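Local coordinates for probable transcriptional regulator, ArsR family protein (Rhodococcus sp. RHA1, PDB 3F6O) that probably binds DNA and regulates transcription, as a dimeric winged helix-turn-helix regulator of the ArsR family, at residues 84-87 with 88-92; 17-20 with 21-25; 41-45 with 46-50; 1-5 with 6-10. One frame throughout, in Å; residues are numbered along the deposited sequence.

Contact 1: 84-87 with 88-92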
loop_
_atom_site.group_PDB
_atom_site.type_symbol
_atom_site.label_atom_id
_atom_site.label_comp_id
_atom_site.label_asym_id
_atom_site.label_seq_id
_atom_site.Cartn_x
_atom_site.Cartn_y
_atom_site.Cartn_z
ATOM N N ALA A 84 4.742 10.459 -0.792
ATOM C CA ALA A 84 6.136 10.653 -0.399
ATOM C C ALA A 84 6.998 9.400 -0.638
ATOM O O ALA A 84 8.108 9.500 -1.175
ATOM C CB ALA A 84 6.210 11.069 1.075
ATOM N N TRP A 85 6.492 8.222 -0.247
ATOM C CA TRP A 85 7.279 7.006 -0.409
ATOM C C TRP A 85 7.443 6.708 -1.895
ATOM O O TRP A 85 8.548 6.365 -2.350
ATOM C CB TRP A 85 6.648 5.790 0.314
ATOM C CG TRP A 85 7.481 4.546 0.151
ATOM C CD1 TRP A 85 8.534 4.164 0.921
ATOM C CD2 TRP A 85 7.347 3.546 -0.879
ATOM N NE1 TRP A 85 9.076 2.981 0.435
ATOM C CE2 TRP A 85 8.354 2.585 -0.664
ATOM C CE3 TRP A 85 6.464 3.377 -1.970
ATOM C CZ2 TRP A 85 8.510 1.460 -1.490
ATOM C CZ3 TRP A 85 6.620 2.245 -2.789
ATOM C CH2 TRP A 85 7.639 1.314 -2.543
ATOM N N LEU A 86 6.348 6.813 -2.641
ATOM C CA LEU A 86 6.369 6.566 -4.086
ATOM C C LEU A 86 7.379 7.471 -4.773
ATOM O O LEU A 86 8.199 7.003 -5.551
ATOM C CB LEU A 86 5.009 6.858 -4.701
ATOM C CG LEU A 86 3.947 5.770 -4.703
ATOM C CD1 LEU A 86 2.607 6.445 -5.015
ATOM C CD2 LEU A 86 4.281 4.651 -5.710
ATOM N N ALA A 87 7.295 8.769 -4.483
ATOM C CA ALA A 87 8.144 9.783 -5.103
ATOM C C ALA A 87 9.622 9.499 -4.862
ATOM O O ALA A 87 10.454 9.718 -5.743
ATOM C CB ALA A 87 7.766 11.171 -4.573
ATOM N N GLU A 88 9.942 9.019 -3.665
ATOM C CA GLU A 88 11.296 8.664 -3.289
ATOM C C GLU A 88 11.846 7.543 -4.186
ATOM O O GLU A 88 12.995 7.604 -4.625
ATOM C CB GLU A 88 11.336 8.282 -1.808
ATOM C CG GLU A 88 12.483 7.365 -1.404
ATOM C CD GLU A 88 12.480 7.058 0.090
ATOM O OE1 GLU A 88 12.886 7.972 0.861
ATOM O OE2 GLU A 88 12.107 5.913 0.491
ATOM N N GLN A 89 11.024 6.534 -4.471
ATOM C CA GLN A 89 11.463 5.426 -5.325
ATOM C C GLN A 89 11.589 5.888 -6.778
ATOM O O GLN A 89 12.560 5.565 -7.487
ATOM C CB GLN A 89 10.489 4.241 -5.242
ATOM C CG GLN A 89 10.111 3.769 -3.851
ATOM C CD GLN A 89 11.144 4.032 -2.773
ATOM O OE1 GLN A 89 12.313 3.649 -2.883
ATOM N NE2 GLN A 89 10.695 4.666 -1.683
ATOM N N GLN A 90 10.587 6.637 -7.208
ATOM C CA GLN A 90 10.608 7.217 -8.535
ATOM C C GLN A 90 11.768 8.195 -8.782
ATOM O O GLN A 90 12.298 8.215 -9.889
ATOM C CB GLN A 90 9.233 7.758 -8.880
ATOM C CG GLN A 90 8.313 6.574 -9.222
ATOM C CD GLN A 90 6.876 6.759 -8.789
ATOM O OE1 GLN A 90 6.253 5.830 -8.243
ATOM N NE2 GLN A 90 6.333 7.949 -9.025
ATOM N N GLU A 91 12.201 8.949 -7.766
ATOM C CA GLU A 91 13.418 9.766 -7.885
ATOM C C GLU A 91 14.653 8.896 -8.120
ATOM O O GLU A 91 15.506 9.235 -8.952
ATOM C CB GLU A 91 13.644 10.674 -6.670
ATOM C CG GLU A 91 15.053 11.285 -6.633
ATOM C CD GLU A 91 15.152 12.611 -5.893
ATOM O OE1 GLU A 91 14.359 12.866 -4.950
ATOM O OE2 GLU A 91 16.053 13.401 -6.256
ATOM N N LEU A 92 14.756 7.784 -7.385
ATOM C CA LEU A 92 15.875 6.856 -7.569
ATOM C C LEU A 92 15.909 6.247 -8.968
ATOM O O LEU A 92 16.972 6.112 -9.551
ATOM C CB LEU A 92 15.855 5.734 -6.529
ATOM C CG LEU A 92 16.145 6.173 -5.098
ATOM C CD1 LEU A 92 15.847 5.012 -4.188
ATOM C CD2 LEU A 92 17.595 6.648 -4.923
#
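Trp85 and Gln89 meet one turn apart on helix 77-94, the last modelled helix of an ArsR-type winged helix-turn-helix subunit. The main side-chain interaction is a CH-pi contact. Gln89 CG lies over the six-membered ring of Trp85, 3.6 Å from its centroid and close to the ring normal. The amide continues across the same face, its plane turned 32° from that of the indole. Trp85 reaches this place because its CG is anti to the backbone N (chi1 -179°). A leucine in its place would probably leave the Gln89 chain without the broad face it lies on and open a gap beside it.

The hydrogen bonds fix the amide. Gln89 NE2 donates to Trp85 O at 2.8 Å, and Gln89 N gives the helical bond to the same oxygen. The two donors approach from opposite faces of the carbonyl plane. NE2 also donates to Glu88 OE2 at 2.9 Å, using the anti lone pair of that oxygen. Two acceptors thus hold this amide.

Leu86 and Gln90 run side by side in the same direction. Both lie at the dimer interface, where Leu86 packs on Val82 and Gln90 on Phe79 of the second subunit. Within the helix, Gln90 N donates to Leu86 O almost straight, at 174°, while the amide oxygen Gln90 OE1 rests 3.4 Å from Leu86 CD2.

Contact 2: 17-20 with 21-25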
loop_
_atom_site.group_PDB
_atom_site.type_symbol
_atom_site.label_atom_id
_atom_site.label_comp_id
_atom_site.label_asym_id
_atom_site.label_seq_id
_atom_site.Cartn_x
_atom_site.Cartn_y
_atom_site.Cartn_z
ATOM N N ASP A 17 -7.103 -4.007 1.374
ATOM C CA ASP A 17 -8.476 -4.539 1.379
ATOM C C ASP A 17 -9.400 -3.726 0.470
ATOM O O ASP A 17 -9.435 -2.481 0.544
ATOM C CB ASP A 17 -9.018 -4.567 2.812
ATOM C CG ASP A 17 -10.405 -5.158 2.905
ATOM O OD1 ASP A 17 -10.515 -6.393 2.981
ATOM O OD2 ASP A 17 -11.400 -4.395 2.905
ATOM N N PRO A 18 -10.166 -4.425 -0.384
ATOM C CA PRO A 18 -11.032 -3.724 -1.321
ATOM C C PRO A 18 -12.218 -2.984 -0.671
ATOM O O PRO A 18 -12.668 -1.949 -1.209
ATOM C CB PRO A 18 -11.547 -4.863 -2.247
ATOM C CG PRO A 18 -11.488 -6.094 -1.398
ATOM C CD PRO A 18 -10.264 -5.904 -0.521
ATOM N N THR A 19 -12.735 -3.509 0.439
ATOM C CA THR A 19 -13.786 -2.819 1.187
ATOM C C THR A 19 -13.277 -1.472 1.710
ATOM O O THR A 19 -13.953 -0.427 1.590
ATOM C CB THR A 19 -14.310 -3.646 2.378
ATOM O OG1 THR A 19 -14.816 -4.898 1.904
ATOM C CG2 THR A 19 -15.460 -2.883 3.082
ATOM N N ARG A 20 -12.093 -1.511 2.315
ATOM C CA ARG A 20 -11.483 -0.299 2.845
ATOM C C ARG A 20 -11.187 0.704 1.740
ATOM O O ARG A 20 -11.438 1.889 1.914
ATOM C CB ARG A 20 -10.236 -0.628 3.667
ATOM C CG ARG A 20 -10.588 -1.408 4.934
ATOM C CD ARG A 20 -9.410 -1.435 5.894
ATOM N NE ARG A 20 -8.253 -2.260 5.488
ATOM C CZ ARG A 20 -7.986 -3.500 5.916
ATOM N NH1 ARG A 20 -8.873 -4.167 6.663
ATOM N NH2 ARG A 20 -6.835 -4.103 5.574
ATOM N N ARG A 21 -10.653 0.241 0.601
ATOM C CA ARG A 21 -10.419 1.166 -0.530
ATOM C C ARG A 21 -11.737 1.785 -1.006
ATOM O O ARG A 21 -11.776 2.986 -1.307
ATOM C CB ARG A 21 -9.675 0.499 -1.699
ATOM C CG ARG A 21 -8.195 0.163 -1.404
ATOM C CD ARG A 21 -7.416 -0.193 -2.689
ATOM N NE ARG A 21 -8.154 -1.157 -3.521
ATOM C CZ ARG A 21 -8.081 -2.469 -3.369
ATOM N NH1 ARG A 21 -7.273 -2.977 -2.443
ATOM N NH2 ARG A 21 -8.782 -3.288 -4.160
ATOM N N ALA A 22 -12.814 0.987 -1.037
ATOM C CA ALA A 22 -14.146 1.486 -1.444
ATOM C C ALA A 22 -14.717 2.543 -0.493
ATOM O O ALA A 22 -15.349 3.553 -0.900
ATOM C CB ALA A 22 -15.128 0.325 -1.577
ATOM N N VAL A 23 -14.544 2.287 0.792
ATOM C CA VAL A 23 -14.955 3.251 1.818
ATOM C C VAL A 23 -14.178 4.538 1.661
ATOM O O VAL A 23 -14.769 5.612 1.756
ATOM C CB VAL A 23 -14.734 2.674 3.214
ATOM C CG1 VAL A 23 -14.848 3.772 4.291
ATOM C CG2 VAL A 23 -15.718 1.486 3.506
ATOM N N LEU A 24 -12.864 4.450 1.470
ATOM C CA LEU A 24 -12.062 5.660 1.273
ATOM C C LEU A 24 -12.517 6.431 0.009
ATOM O O LEU A 24 -12.570 7.656 0.013
ATOM C CB LEU A 24 -10.569 5.349 1.210
ATOM C CG LEU A 24 -9.947 4.923 2.545
ATOM C CD1 LEU A 24 -8.492 4.499 2.314
ATOM C CD2 LEU A 24 -10.095 6.061 3.601
ATOM N N GLY A 25 -12.859 5.692 -1.043
ATOM C CA GLY A 25 -13.385 6.287 -2.291
ATOM C C GLY A 25 -14.643 7.087 -2.009
ATOM O O GLY A 25 -14.787 8.207 -2.479
#
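The guanidinium of Arg21 folds back over the first turn of helix 18-28. Pro18 CA lies against one of its faces, 3.6 Å from Arg21 NH2, and Pro18 CB touches the same nitrogen. The bend at chi3 (-47°) turns the group back toward the start of the helix. Nearer the backbone, Arg21 CG rests 3.5 Å from Asp17 O. That oxygen accepts the helical bond from Arg21 N at 3.0 Å, with the donor in the carbonyl plane.

Polar partners fix the rotation of the guanidinium. Arg21 NH1 donates to Leu15 O, and NH2 bonds Asn9 OD1 of the second subunit. A methionine here would probably leave Leu15 O and that asparagine without these bonds.

Asp17 sets the start of the helix. Its OD2 accepts from Arg20 N at 3.0 Å through the anti lone pair. Its CB sits 3.4 Å above the centre of the Arg20 guanidinium. Arg20 is held further out by Ala14 O and Gln13 O, and makes a cation-pi contact with Phe54. Val23 CG2 lies 3.2 Å from Thr19 O, and the Val23 side chain also packs on Phe48 and Leu55 of helix 45-57.

The arrangement is an aspartate N-cap followed by proline at the first helical position, here opening a helix of the helix-turn-helix domain.

Contact 3: 41-45 with 46-50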
loop_
_atom_site.group_PDB
_atom_site.type_symbol
_atom_site.label_atom_id
_atom_site.label_comp_id
_atom_site.label_asym_id
_atom_site.label_seq_id
_atom_site.Cartn_x
_atom_site.Cartn_y
_atom_site.Cartn_z
ATOM N N PHE A 41 -22.142 -3.275 1.168
ATOM C CA PHE A 41 -21.339 -4.455 1.493
ATOM C C PHE A 41 -22.171 -5.564 2.114
ATOM O O PHE A 41 -23.012 -5.299 2.974
ATOM C CB PHE A 41 -20.133 -4.052 2.367
ATOM C CG PHE A 41 -19.306 -2.949 1.750
ATOM C CD1 PHE A 41 -18.522 -3.194 0.623
ATOM C CD2 PHE A 41 -19.329 -1.657 2.283
ATOM C CE1 PHE A 41 -17.779 -2.159 0.024
ATOM C CE2 PHE A 41 -18.594 -0.636 1.692
ATOM C CZ PHE A 41 -17.818 -0.901 0.561
ATOM N N ASP A 42 -21.983 -6.799 1.637
ATOM C CA ASP A 42 -22.680 -7.938 2.248
ATOM C C ASP A 42 -21.778 -8.587 3.258
ATOM O O ASP A 42 -21.083 -9.578 2.956
ATOM C CB ASP A 42 -23.100 -8.981 1.215
ATOM C CG ASP A 42 -23.786 -8.371 0.045
ATOM O OD1 ASP A 42 -24.861 -7.752 0.245
ATOM O OD2 ASP A 42 -23.229 -8.503 -1.072
ATOM N N MET A 43 -21.735 -7.968 4.430
ATOM C CA MET A 43 -21.072 -8.505 5.597
ATOM C C MET A 43 -21.857 -7.991 6.765
ATOM O O MET A 43 -22.588 -7.006 6.654
ATOM C CB MET A 43 -19.588 -8.095 5.681
ATOM C CG MET A 43 -19.287 -6.590 5.782
ATOM S SD MET A 43 -17.501 -6.245 5.755
ATOM C CE MET A 43 -17.102 -6.468 4.019
ATOM N N ALA A 44 -21.728 -8.690 7.874
ATOM C CA ALA A 44 -22.371 -8.310 9.102
ATOM C C ALA A 44 -21.675 -7.058 9.637
ATOM O O ALA A 44 -20.488 -6.814 9.364
ATOM C CB ALA A 44 -22.293 -9.464 10.098
ATOM N N LEU A 45 -22.422 -6.244 10.366
ATOM C CA LEU A 45 -21.876 -4.993 10.876
ATOM C C LEU A 45 -20.564 -5.149 11.687
ATOM O O LEU A 45 -19.669 -4.328 11.536
ATOM C CB LEU A 45 -22.927 -4.239 11.676
ATOM C CG LEU A 45 -22.576 -2.878 12.292
ATOM C CD1 LEU A 45 -22.228 -1.840 11.232
ATOM C CD2 LEU A 45 -23.762 -2.421 13.143
ATOM N N PRO A 46 -20.455 -6.186 12.561
ATOM C CA PRO A 46 -19.175 -6.414 13.265
ATOM C C PRO A 46 -17.980 -6.549 12.319
ATOM O O PRO A 46 -16.905 -5.973 12.583
ATOM C CB PRO A 46 -19.412 -7.747 13.991
ATOM C CG PRO A 46 -20.896 -7.734 14.274
ATOM C CD PRO A 46 -21.471 -7.180 12.977
ATOM N N SER A 47 -18.160 -7.287 11.231
ATOM C CA SER A 47 -17.101 -7.437 10.232
ATOM C C SER A 47 -16.780 -6.104 9.553
ATOM O O SER A 47 -15.616 -5.801 9.290
ATOM C CB SER A 47 -17.462 -8.479 9.179
ATOM O OG SER A 47 -17.674 -9.740 9.802
ATOM N N PHE A 48 -17.814 -5.311 9.301
ATOM C CA PHE A 48 -17.608 -3.982 8.710
ATOM C C PHE A 48 -16.895 -3.044 9.675
ATOM O O PHE A 48 -16.002 -2.299 9.274
ATOM C CB PHE A 48 -18.910 -3.356 8.230
ATOM C CG PHE A 48 -18.701 -2.056 7.453
ATOM C CD1 PHE A 48 -18.120 -2.065 6.179
ATOM C CD2 PHE A 48 -19.068 -0.843 8.011
ATOM C CE1 PHE A 48 -17.922 -0.843 5.448
ATOM C CE2 PHE A 48 -18.876 0.372 7.304
ATOM C CZ PHE A 48 -18.312 0.355 6.016
ATOM N N MET A 49 -17.283 -3.104 10.943
ATOM C CA MET A 49 -16.631 -2.320 11.984
ATOM C C MET A 49 -15.131 -2.595 12.105
ATOM O O MET A 49 -14.368 -1.708 12.442
ATOM C CB MET A 49 -17.362 -2.471 13.327
ATOM C CG MET A 49 -18.744 -1.756 13.401
ATOM S SD MET A 49 -18.752 -0.027 12.869
ATOM C CE MET A 49 -17.478 0.672 13.898
ATOM N N LYS A 50 -14.711 -3.820 11.815
ATOM C CA LYS A 50 -13.275 -4.148 11.774
ATOM C C LYS A 50 -12.542 -3.301 10.728
ATOM O O LYS A 50 -11.444 -2.805 10.974
ATOM C CB LYS A 50 -13.078 -5.639 11.495
ATOM C CG LYS A 50 -12.930 -6.449 12.753
ATOM C CD LYS A 50 -13.650 -7.768 12.659
ATOM C CE LYS A 50 -12.882 -8.822 11.925
ATOM N NZ LYS A 50 -13.524 -10.141 12.272
HETATM O O HOH W 1 -19.853 -11.152 7.792
#
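Ala44 O and Phe48 N form the first main-chain hydrogen bond of helix 45-57 across this turn. The bond is 3.1 Å long, and the donor lies in the carbonyl plane. Leu45 O takes the next one from Met49 N at 2.7 Å, with an N-H...O angle of 163°. Pro46 has no N-H to give, which costs nothing in the first turn, where no helical carbonyl lies one turn back to receive it. Ala44 stands at the N-cap but has no polar side chain to cap with. Its own N-H is met by a water, which accepts from Ala44 N at 3.1 Å. The same water is bonded to Ser47 OG at 3.3 Å. It therefore bridges the residue before the helix to a side chain of the first turn.

The other contacts are apolar. Phe41 CD2 meets Phe48 CE1 at 3.6 Å. The two ring planes are only 22° apart, but the rings are slid so far that they barely overlap. Met43 SD comes to the edge of the Phe48 ring and lies 3.7 Å from Phe48 N. Its chi1 of 61° sets CG between the backbone N and the carbonyl carbon, turning the thioether toward the helix. Leu45 and Met49 lie side by side, with CD1 of the first 4.1 Å from CG of the second.

The turn joins helix 34-38 to helix 45-57. Phe41 and Met43 pack on Thr19 of helix 18-28. Phe48 touches Val23 of that helix and Leu37 and Ala38 of helix 34-38, while Leu45 and Met49 touch Val34.

Contact 4: 1-5 with 6-10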
loop_
_atom_site.group_PDB
_atom_site.type_symbol
_atom_site.label_atom_id
_atom_site.label_comp_id
_atom_site.label_asym_id
_atom_site.label_seq_id
_atom_site.Cartn_x
_atom_site.Cartn_y
_atom_site.Cartn_z
ATOM N N MET A 1 16.260 11.772 5.278
ATOM C CA MET A 1 15.886 10.601 6.120
ATOM C C MET A 1 14.462 10.131 5.798
ATOM O O MET A 1 13.494 10.888 5.980
ATOM C CB MET A 1 16.013 10.961 7.609
ATOM C CG MET A 1 15.779 9.785 8.560
ATOM S SD MET A 1 15.965 10.199 10.319
ATOM C CE MET A 1 17.737 9.980 10.493
ATOM N N ALA A 2 14.332 8.889 5.318
ATOM C CA ALA A 2 13.019 8.293 5.003
ATOM C C ALA A 2 12.132 8.221 6.248
ATOM O O ALA A 2 12.654 8.105 7.358
ATOM C CB ALA A 2 13.205 6.874 4.404
ATOM N N GLN A 3 10.809 8.293 6.064
ATOM C CA GLN A 3 9.830 8.092 7.162
ATOM C C GLN A 3 10.131 6.768 7.877
ATOM O O GLN A 3 10.591 5.839 7.232
ATOM C CB GLN A 3 8.388 8.042 6.631
ATOM C CG GLN A 3 8.103 8.840 5.348
ATOM C CD GLN A 3 6.637 8.716 4.875
ATOM O OE1 GLN A 3 5.693 8.886 5.687
ATOM N NE2 GLN A 3 6.437 8.435 3.556
ATOM N N TYR A 4 9.881 6.670 9.187
ATOM C CA TYR A 4 10.104 5.391 9.918
ATOM C C TYR A 4 9.187 4.321 9.318
ATOM O O TYR A 4 8.044 4.632 8.966
ATOM C CB TYR A 4 9.781 5.538 11.402
ATOM C CG TYR A 4 10.776 6.374 12.180
ATOM C CD1 TYR A 4 12.142 6.080 12.144
ATOM C CD2 TYR A 4 10.345 7.438 12.977
ATOM C CE1 TYR A 4 13.066 6.841 12.870
ATOM C CE2 TYR A 4 11.261 8.223 13.696
ATOM C CZ TYR A 4 12.620 7.912 13.635
ATOM O OH TYR A 4 13.556 8.647 14.354
ATOM N N PRO A 5 9.678 3.074 9.196
ATOM C CA PRO A 5 8.866 2.068 8.503
ATOM C C PRO A 5 7.541 1.736 9.185
ATOM O O PRO A 5 6.549 1.514 8.497
ATOM C CB PRO A 5 9.787 0.839 8.434
ATOM C CG PRO A 5 10.820 1.052 9.512
ATOM C CD PRO A 5 10.984 2.538 9.642
ATOM N N GLU A 6 7.494 1.751 10.517
ATOM C CA GLU A 6 6.282 1.344 11.226
ATOM C C GLU A 6 5.050 2.209 10.924
ATOM O O GLU A 6 3.906 1.728 10.994
ATOM C CB GLU A 6 6.521 1.276 12.749
ATOM C CG GLU A 6 7.046 2.579 13.393
ATOM C CD GLU A 6 8.557 2.592 13.559
ATOM O OE1 GLU A 6 9.057 3.133 14.566
ATOM O OE2 GLU A 6 9.275 2.037 12.707
ATOM N N GLN A 7 5.277 3.473 10.589
ATOM C CA GLN A 7 4.192 4.345 10.162
ATOM C C GLN A 7 3.599 3.896 8.808
ATOM O O GLN A 7 2.360 3.859 8.623
ATOM C CB GLN A 7 4.663 5.813 10.149
ATOM C CG GLN A 7 4.841 6.410 11.589
ATOM C CD GLN A 7 3.519 6.948 12.193
ATOM O OE1 GLN A 7 2.847 6.292 13.009
ATOM N NE2 GLN A 7 3.131 8.126 11.754
ATOM N N LEU A 8 4.469 3.488 7.886
ATOM C CA LEU A 8 3.997 3.073 6.566
ATOM C C LEU A 8 3.338 1.692 6.533
ATOM O O LEU A 8 2.458 1.454 5.740
ATOM C CB LEU A 8 5.116 3.155 5.533
ATOM C CG LEU A 8 5.629 4.553 5.172
ATOM C CD1 LEU A 8 6.940 4.379 4.438
ATOM C CD2 LEU A 8 4.624 5.361 4.320
ATOM N N ASN A 9 3.786 0.767 7.377
ATOM C CA ASN A 9 3.220 -0.572 7.377
ATOM C C ASN A 9 1.703 -0.586 7.458
ATOM O O ASN A 9 1.032 -1.202 6.614
ATOM C CB ASN A 9 3.783 -1.382 8.548
ATOM C CG ASN A 9 5.292 -1.561 8.471
ATOM O OD1 ASN A 9 5.913 -1.438 7.398
ATOM N ND2 ASN A 9 5.895 -1.857 9.617
ATOM N N GLY A 10 1.157 0.108 8.458
ATOM C CA GLY A 10 -0.287 0.102 8.658
ATOM C C GLY A 10 -1.045 0.883 7.588
ATOM O O GLY A 10 -2.168 0.547 7.246
#
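Chi1 of 56° puts Glu6 CG between its backbone N and carbonyl carbon, and a bend at chi2 (-97°) carries the carboxylate back over the residues before it. Glu6 OE2 then lies 3.5 Å from Pro5 CD and 3.8 Å from Tyr4 CB. These are van der Waals contacts at the surface.

The Gln3 chain is extended beyond CG and crosses Leu8 at about a right angle. Gln3 NE2 sits 3.6 Å from Leu8 CD2, and the same nitrogen donates to Ala81 O of helix 77-94. Leu8 is buried, packing on Ala81 and Trp85 of the same helix.

The backbone closes the turn around Pro5 O. Asn9 N donates to it at 3.1 Å, nearly in line with the carbonyl bond. Leu8 N adds a weak bond to the same oxygen, and Gln7 N a weak one to Tyr4 O. The Asn9 side chain meets the second subunit, where its oxygen is bonded to Arg21.

The arrangement is an extended N-terminal arm leading through a proline into the first helix. That helix and helix 77-94 both contribute to the dimer interface, as in other ArsR-family proteins.

In the fold
All four are local contacts within a helix or at its start. Contacts 1 and 2 are partly buried; contacts 3 and 4 lie at the surface, each with one buried residue. Contacts 1 and 4 join helix 77-94 to the N-terminal arm and helix 5-15, with Leu8 against Trp85. Contacts 2 and 3 meet in the helix-turn-helix domain, where Ala22 and Val23 touch Phe41 and Phe48. Contacts 1, 2 and 4 also touch the second subunit, whereas contact 3 does not. Amide and guanidinium groups mark those three; contact 3 relies on aromatic and thioether packing with a bridging water. Contacts 1 and 3 lie on opposite sides of the chain's centre.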